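Local coordinates for L-lysine 6-monooxygenase (Pseudomonas syringae pv. tomato, PDB 5CQF), which probably hydroxylates the side-chain amine of L-lysine as an FAD- and NADPH-dependent flavoprotein, a step of siderophore biosynthesis, at residues 19-24 and 120-125; 48-53 and 152-157. All coordinates share one frame; numbering follows the deposited sequence.

Interaction 1. Residues 19-24 and 120-125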
# COMPACT_ATOMS: atom_id res chain seq x y z
N ILE A 19 31.91 24.98 9.65
CA ILE A 19 32.49 23.79 10.23
C ILE A 19 31.52 22.64 10.00
O ILE A 19 30.40 22.66 10.49
CB ILE A 19 32.78 23.96 11.73
CG1 ILE A 19 33.80 25.09 11.94
CG2 ILE A 19 33.41 22.69 12.29
CD1 ILE A 19 34.02 25.44 13.40
N GLY A 20 31.99 21.62 9.27
CA GLY A 20 31.23 20.42 8.98
C GLY A 20 30.95 20.37 7.49
O GLY A 20 30.50 21.37 6.90
N PHE A 21 31.22 19.23 6.87
CA PHE A 21 30.77 19.03 5.50
C PHE A 21 29.96 17.75 5.38
O PHE A 21 30.11 16.99 4.42
CB PHE A 21 31.94 19.07 4.51
CG PHE A 21 31.55 19.53 3.15
CD1 PHE A 21 31.07 20.80 2.95
CD2 PHE A 21 31.67 18.70 2.05
CE1 PHE A 21 30.72 21.26 1.70
CE2 PHE A 21 31.31 19.13 0.79
CZ PHE A 21 30.82 20.42 0.61
N GLY A 22 29.08 17.54 6.34
CA GLY A 22 28.01 16.57 6.20
C GLY A 22 26.88 17.20 5.41
O GLY A 22 27.06 18.25 4.80
N PRO A 23 25.70 16.55 5.39
CA PRO A 23 24.61 17.03 4.56
C PRO A 23 24.31 18.51 4.75
O PRO A 23 24.09 19.24 3.78
CB PRO A 23 23.43 16.20 5.04
CG PRO A 23 24.03 14.94 5.51
CD PRO A 23 25.37 15.28 6.05
N ALA A 24 24.32 18.97 5.99
CA ALA A 24 24.01 20.36 6.27
C ALA A 24 24.97 21.31 5.56
O ALA A 24 24.52 22.25 4.90
CB ALA A 24 24.02 20.60 7.77
N TRP A 120 27.24 12.00 -4.54
CA TRP A 120 27.21 12.55 -5.88
C TRP A 120 27.15 14.06 -5.84
O TRP A 120 27.75 14.74 -6.68
CB TRP A 120 26.05 11.92 -6.65
CG TRP A 120 25.75 12.47 -8.01
CD1 TRP A 120 26.21 11.98 -9.21
CD2 TRP A 120 24.83 13.52 -8.33
NE1 TRP A 120 25.66 12.70 -10.24
CE2 TRP A 120 24.83 13.65 -9.73
CE3 TRP A 120 24.03 14.37 -7.57
CZ2 TRP A 120 24.06 14.62 -10.39
CZ3 TRP A 120 23.27 15.33 -8.23
CH2 TRP A 120 23.30 15.45 -9.62
N VAL A 121 26.42 14.61 -4.88
CA VAL A 121 26.39 16.08 -4.73
C VAL A 121 27.69 16.59 -4.13
O VAL A 121 28.29 17.56 -4.61
CB VAL A 121 25.27 16.58 -3.79
CG1 VAL A 121 25.28 18.10 -3.75
CG2 VAL A 121 23.91 16.13 -4.28
N SER A 122 28.12 15.96 -3.06
CA SER A 122 29.36 16.37 -2.41
C SER A 122 30.49 16.51 -3.42
O SER A 122 31.08 17.58 -3.55
CB SER A 122 29.74 15.37 -1.30
OG SER A 122 30.98 15.72 -0.75
N ARG A 123 30.73 15.46 -4.20
CA ARG A 123 31.79 15.47 -5.24
C ARG A 123 31.76 16.64 -6.19
O ARG A 123 32.73 16.87 -6.88
CB ARG A 123 31.66 14.24 -6.14
CG ARG A 123 32.38 13.02 -5.63
CD ARG A 123 32.28 11.90 -6.67
NE ARG A 123 31.08 11.07 -6.52
CZ ARG A 123 30.16 10.83 -7.46
NH1 ARG A 123 30.25 11.36 -8.69
NH2 ARG A 123 29.12 10.03 -7.18
N GLN A 124 30.62 17.31 -6.31
CA GLN A 124 30.47 18.41 -7.25
C GLN A 124 30.62 19.75 -6.59
O GLN A 124 30.81 20.72 -7.31
CB GLN A 124 29.08 18.38 -7.91
CG GLN A 124 28.85 17.22 -8.85
CD GLN A 124 27.45 17.24 -9.39
OE1 GLN A 124 27.15 17.98 -10.31
NE2 GLN A 124 26.56 16.43 -8.80
N VAL A 125 30.52 19.83 -5.26
CA VAL A 125 30.59 21.13 -4.55
C VAL A 125 31.64 21.20 -3.44
O VAL A 125 31.61 22.10 -2.60
CB VAL A 125 29.22 21.51 -3.94
CG1 VAL A 125 28.15 21.56 -5.01
CG2 VAL A 125 28.81 20.54 -2.85
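Phe21 is the one side chain of 19-24 that touches 120-125, and it meets Ser122 and Val125 there. Its CG lies nearly opposite the backbone N (chi1 -152°), which carries the ring out from the glycine-rich loop to the helix. Along the helix, Trp120 comes first and stacks edge-to-face with Tyr92. Two residues on, Ser122 brings OG to the rim of the Phe21 ring, near the ring plane. OG is 3.8 Å from CE2 of Phe21. Gln124 folds back to donate from NE2 to the carbonyl O of Trp120, at 3.0 Å. The bond is straight (170°), but the donor sits above the carbonyl plane. The same NE2 lies over the centre of the Trp120 ring. Val125 supplies two contacts. Its carbonyl O approaches CZ of Phe21 obliquely at 3.7 Å, and its CG2 is 4.0 Å from the same CZ. Ile26 of helix 23-37 also touches Phe21 and Ser122. Gly20 and Gly22 fit a GxGxxG pattern, with Gly22 as the N-cap of helix 23-37. This strand-turn-helix is consistent with the dinucleotide-binding turn of a Rossmann-type FAD fold.

Interaction 2. Residues 48-53 and 152-157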
# COMPACT_ATOMS: atom_id res chain seq x y z
N GLY A 48 35.00 28.68 3.12
CA GLY A 48 35.77 27.43 3.20
C GLY A 48 35.09 26.45 4.13
O GLY A 48 34.40 26.86 5.06
N TYR A 49 35.27 25.15 3.90
CA TYR A 49 34.63 24.17 4.78
C TYR A 49 35.66 23.26 5.42
O TYR A 49 36.59 22.80 4.75
CB TYR A 49 33.58 23.34 4.01
CG TYR A 49 32.54 24.16 3.29
CD1 TYR A 49 32.82 24.74 2.07
CD2 TYR A 49 31.27 24.34 3.83
CE1 TYR A 49 31.87 25.48 1.39
CE2 TYR A 49 30.32 25.09 3.16
CZ TYR A 49 30.62 25.65 1.94
OH TYR A 49 29.69 26.41 1.27
N LEU A 50 35.50 22.98 6.71
CA LEU A 50 36.43 22.16 7.44
C LEU A 50 35.68 20.97 7.93
O LEU A 50 34.77 21.14 8.75
CB LEU A 50 36.95 22.92 8.65
CG LEU A 50 38.06 23.98 8.55
CD1 LEU A 50 38.26 24.60 7.18
CD2 LEU A 50 37.74 25.06 9.56
N GLU A 51 36.03 19.78 7.47
CA GLU A 51 35.37 18.55 7.92
C GLU A 51 36.37 17.64 8.60
O GLU A 51 37.41 17.33 8.03
CB GLU A 51 34.70 17.84 6.73
CG GLU A 51 34.18 16.41 6.97
CD GLU A 51 33.31 16.23 8.21
OE1 GLU A 51 32.53 17.14 8.60
OE2 GLU A 51 33.40 15.15 8.82
N ALA A 52 36.03 17.19 9.79
CA ALA A 52 36.95 16.38 10.60
C ALA A 52 37.21 15.00 10.01
O ALA A 52 38.32 14.51 10.07
CB ALA A 52 36.41 16.25 12.01
N ALA A 53 36.17 14.39 9.46
CA ALA A 53 36.23 13.03 8.92
C ALA A 53 36.72 13.01 7.48
O ALA A 53 36.78 14.06 6.83
CB ALA A 53 34.85 12.39 8.99
N VAL A 152 39.94 30.15 13.76
CA VAL A 152 39.58 28.74 13.84
C VAL A 152 40.89 28.00 13.74
O VAL A 152 41.66 28.20 12.79
CB VAL A 152 38.64 28.32 12.69
CG1 VAL A 152 38.25 26.85 12.84
CG2 VAL A 152 37.41 29.21 12.66
N ARG A 153 41.14 27.14 14.71
CA ARG A 153 42.43 26.47 14.81
C ARG A 153 42.27 25.00 14.47
O ARG A 153 41.37 24.33 14.97
CB ARG A 153 43.05 26.68 16.21
CG ARG A 153 44.11 27.79 16.28
CD ARG A 153 43.53 29.21 16.23
NE ARG A 153 44.53 30.24 15.89
CZ ARG A 153 45.15 31.06 16.75
NH1 ARG A 153 46.03 31.96 16.28
NH2 ARG A 153 44.92 31.02 18.05
N THR A 154 43.14 24.51 13.59
CA THR A 154 43.16 23.10 13.20
C THR A 154 44.59 22.52 13.24
O THR A 154 45.57 23.28 13.31
CB THR A 154 42.59 22.93 11.79
OG1 THR A 154 43.50 23.47 10.83
CG2 THR A 154 41.25 23.64 11.66
N PRO A 155 44.70 21.17 13.18
CA PRO A 155 46.03 20.56 13.07
C PRO A 155 46.82 20.97 11.83
O PRO A 155 48.05 20.90 11.84
CB PRO A 155 45.72 19.05 13.04
CG PRO A 155 44.42 18.92 13.74
CD PRO A 155 43.65 20.16 13.37
N GLN A 156 46.14 21.42 10.77
CA GLN A 156 46.80 21.80 9.52
C GLN A 156 46.82 23.31 9.34
O GLN A 156 46.90 23.79 8.22
CB GLN A 156 46.08 21.14 8.32
CG GLN A 156 46.59 19.76 7.91
CD GLN A 156 46.22 18.64 8.88
OE1 GLN A 156 45.13 18.64 9.49
NE2 GLN A 156 47.12 17.67 9.02
N GLY A 157 46.75 24.07 10.43
CA GLY A 157 46.84 25.53 10.37
C GLY A 157 45.68 26.26 11.02
O GLY A 157 44.96 25.68 11.83
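Leu50 and Val152 meet tip to tip, methyl against methyl. CD2 of Leu50 is 3.8 Å from CG1 of Val152. This is the tight end of the contact, and both residues are buried. Val152 holds CG1 anti to its backbone N (chi1 -178°), on the side where Leu50 arrives. Val135 touches both side chains and adds to the apolar cluster. Two residues further along the strand, packing is looser. CD2 of Leu50 comes only to 4.3 Å from CG2 of Thr154. The backbones are well apart here: the CA atoms of Leu50 and Thr154 are 8.9 Å from each other. The two strands belong to different sheets and are joined by side chains. Strand 47-50 is in the parallel Rossmann-type sheet. Strand 147-154 is the middle strand of a three-stranded antiparallel meander, consistent with the beta-meander crossover between strands 129-130 and 163-166 in FAD domains of this type. Beyond Thr154 the chain makes a type I turn that closes a beta hairpin. Pro155 and Gln156 form its exposed corner. Two donors of Thr154 grip the carbonyl O of Gly157: backbone N and OG1, each at 2.8 Å. OG1 donates from above the carbonyl plane. On the other segment, past Leu50 the strand ends and Ala52 is exposed. The backbone N of Ala53 bonds OE2 of Glu51 at 2.9 Å, from above the carboxylate plane.

From the N terminus the chain runs through 19-24, 48-53, 120-125 and 152-157. Interaction 1 closes a loop of 95 residues between its segments, nearly half helical. Interaction 2 opens inside that loop and closes after it, across 98 residues, so the two cross and neither nests. Their first segments are neighbours in the parallel sheet: Gly20 N lies 2.9 Å from Leu50 O, a probable hydrogen bond. Glu51 OE1 probably accepts from Phe21 N, and the rings of Phe21 and Tyr49 meet edge-to-face. Interaction 1 ties the glycine-rich turn to helix 111-125. Interaction 2 ties the neighbouring strand to the antiparallel meander.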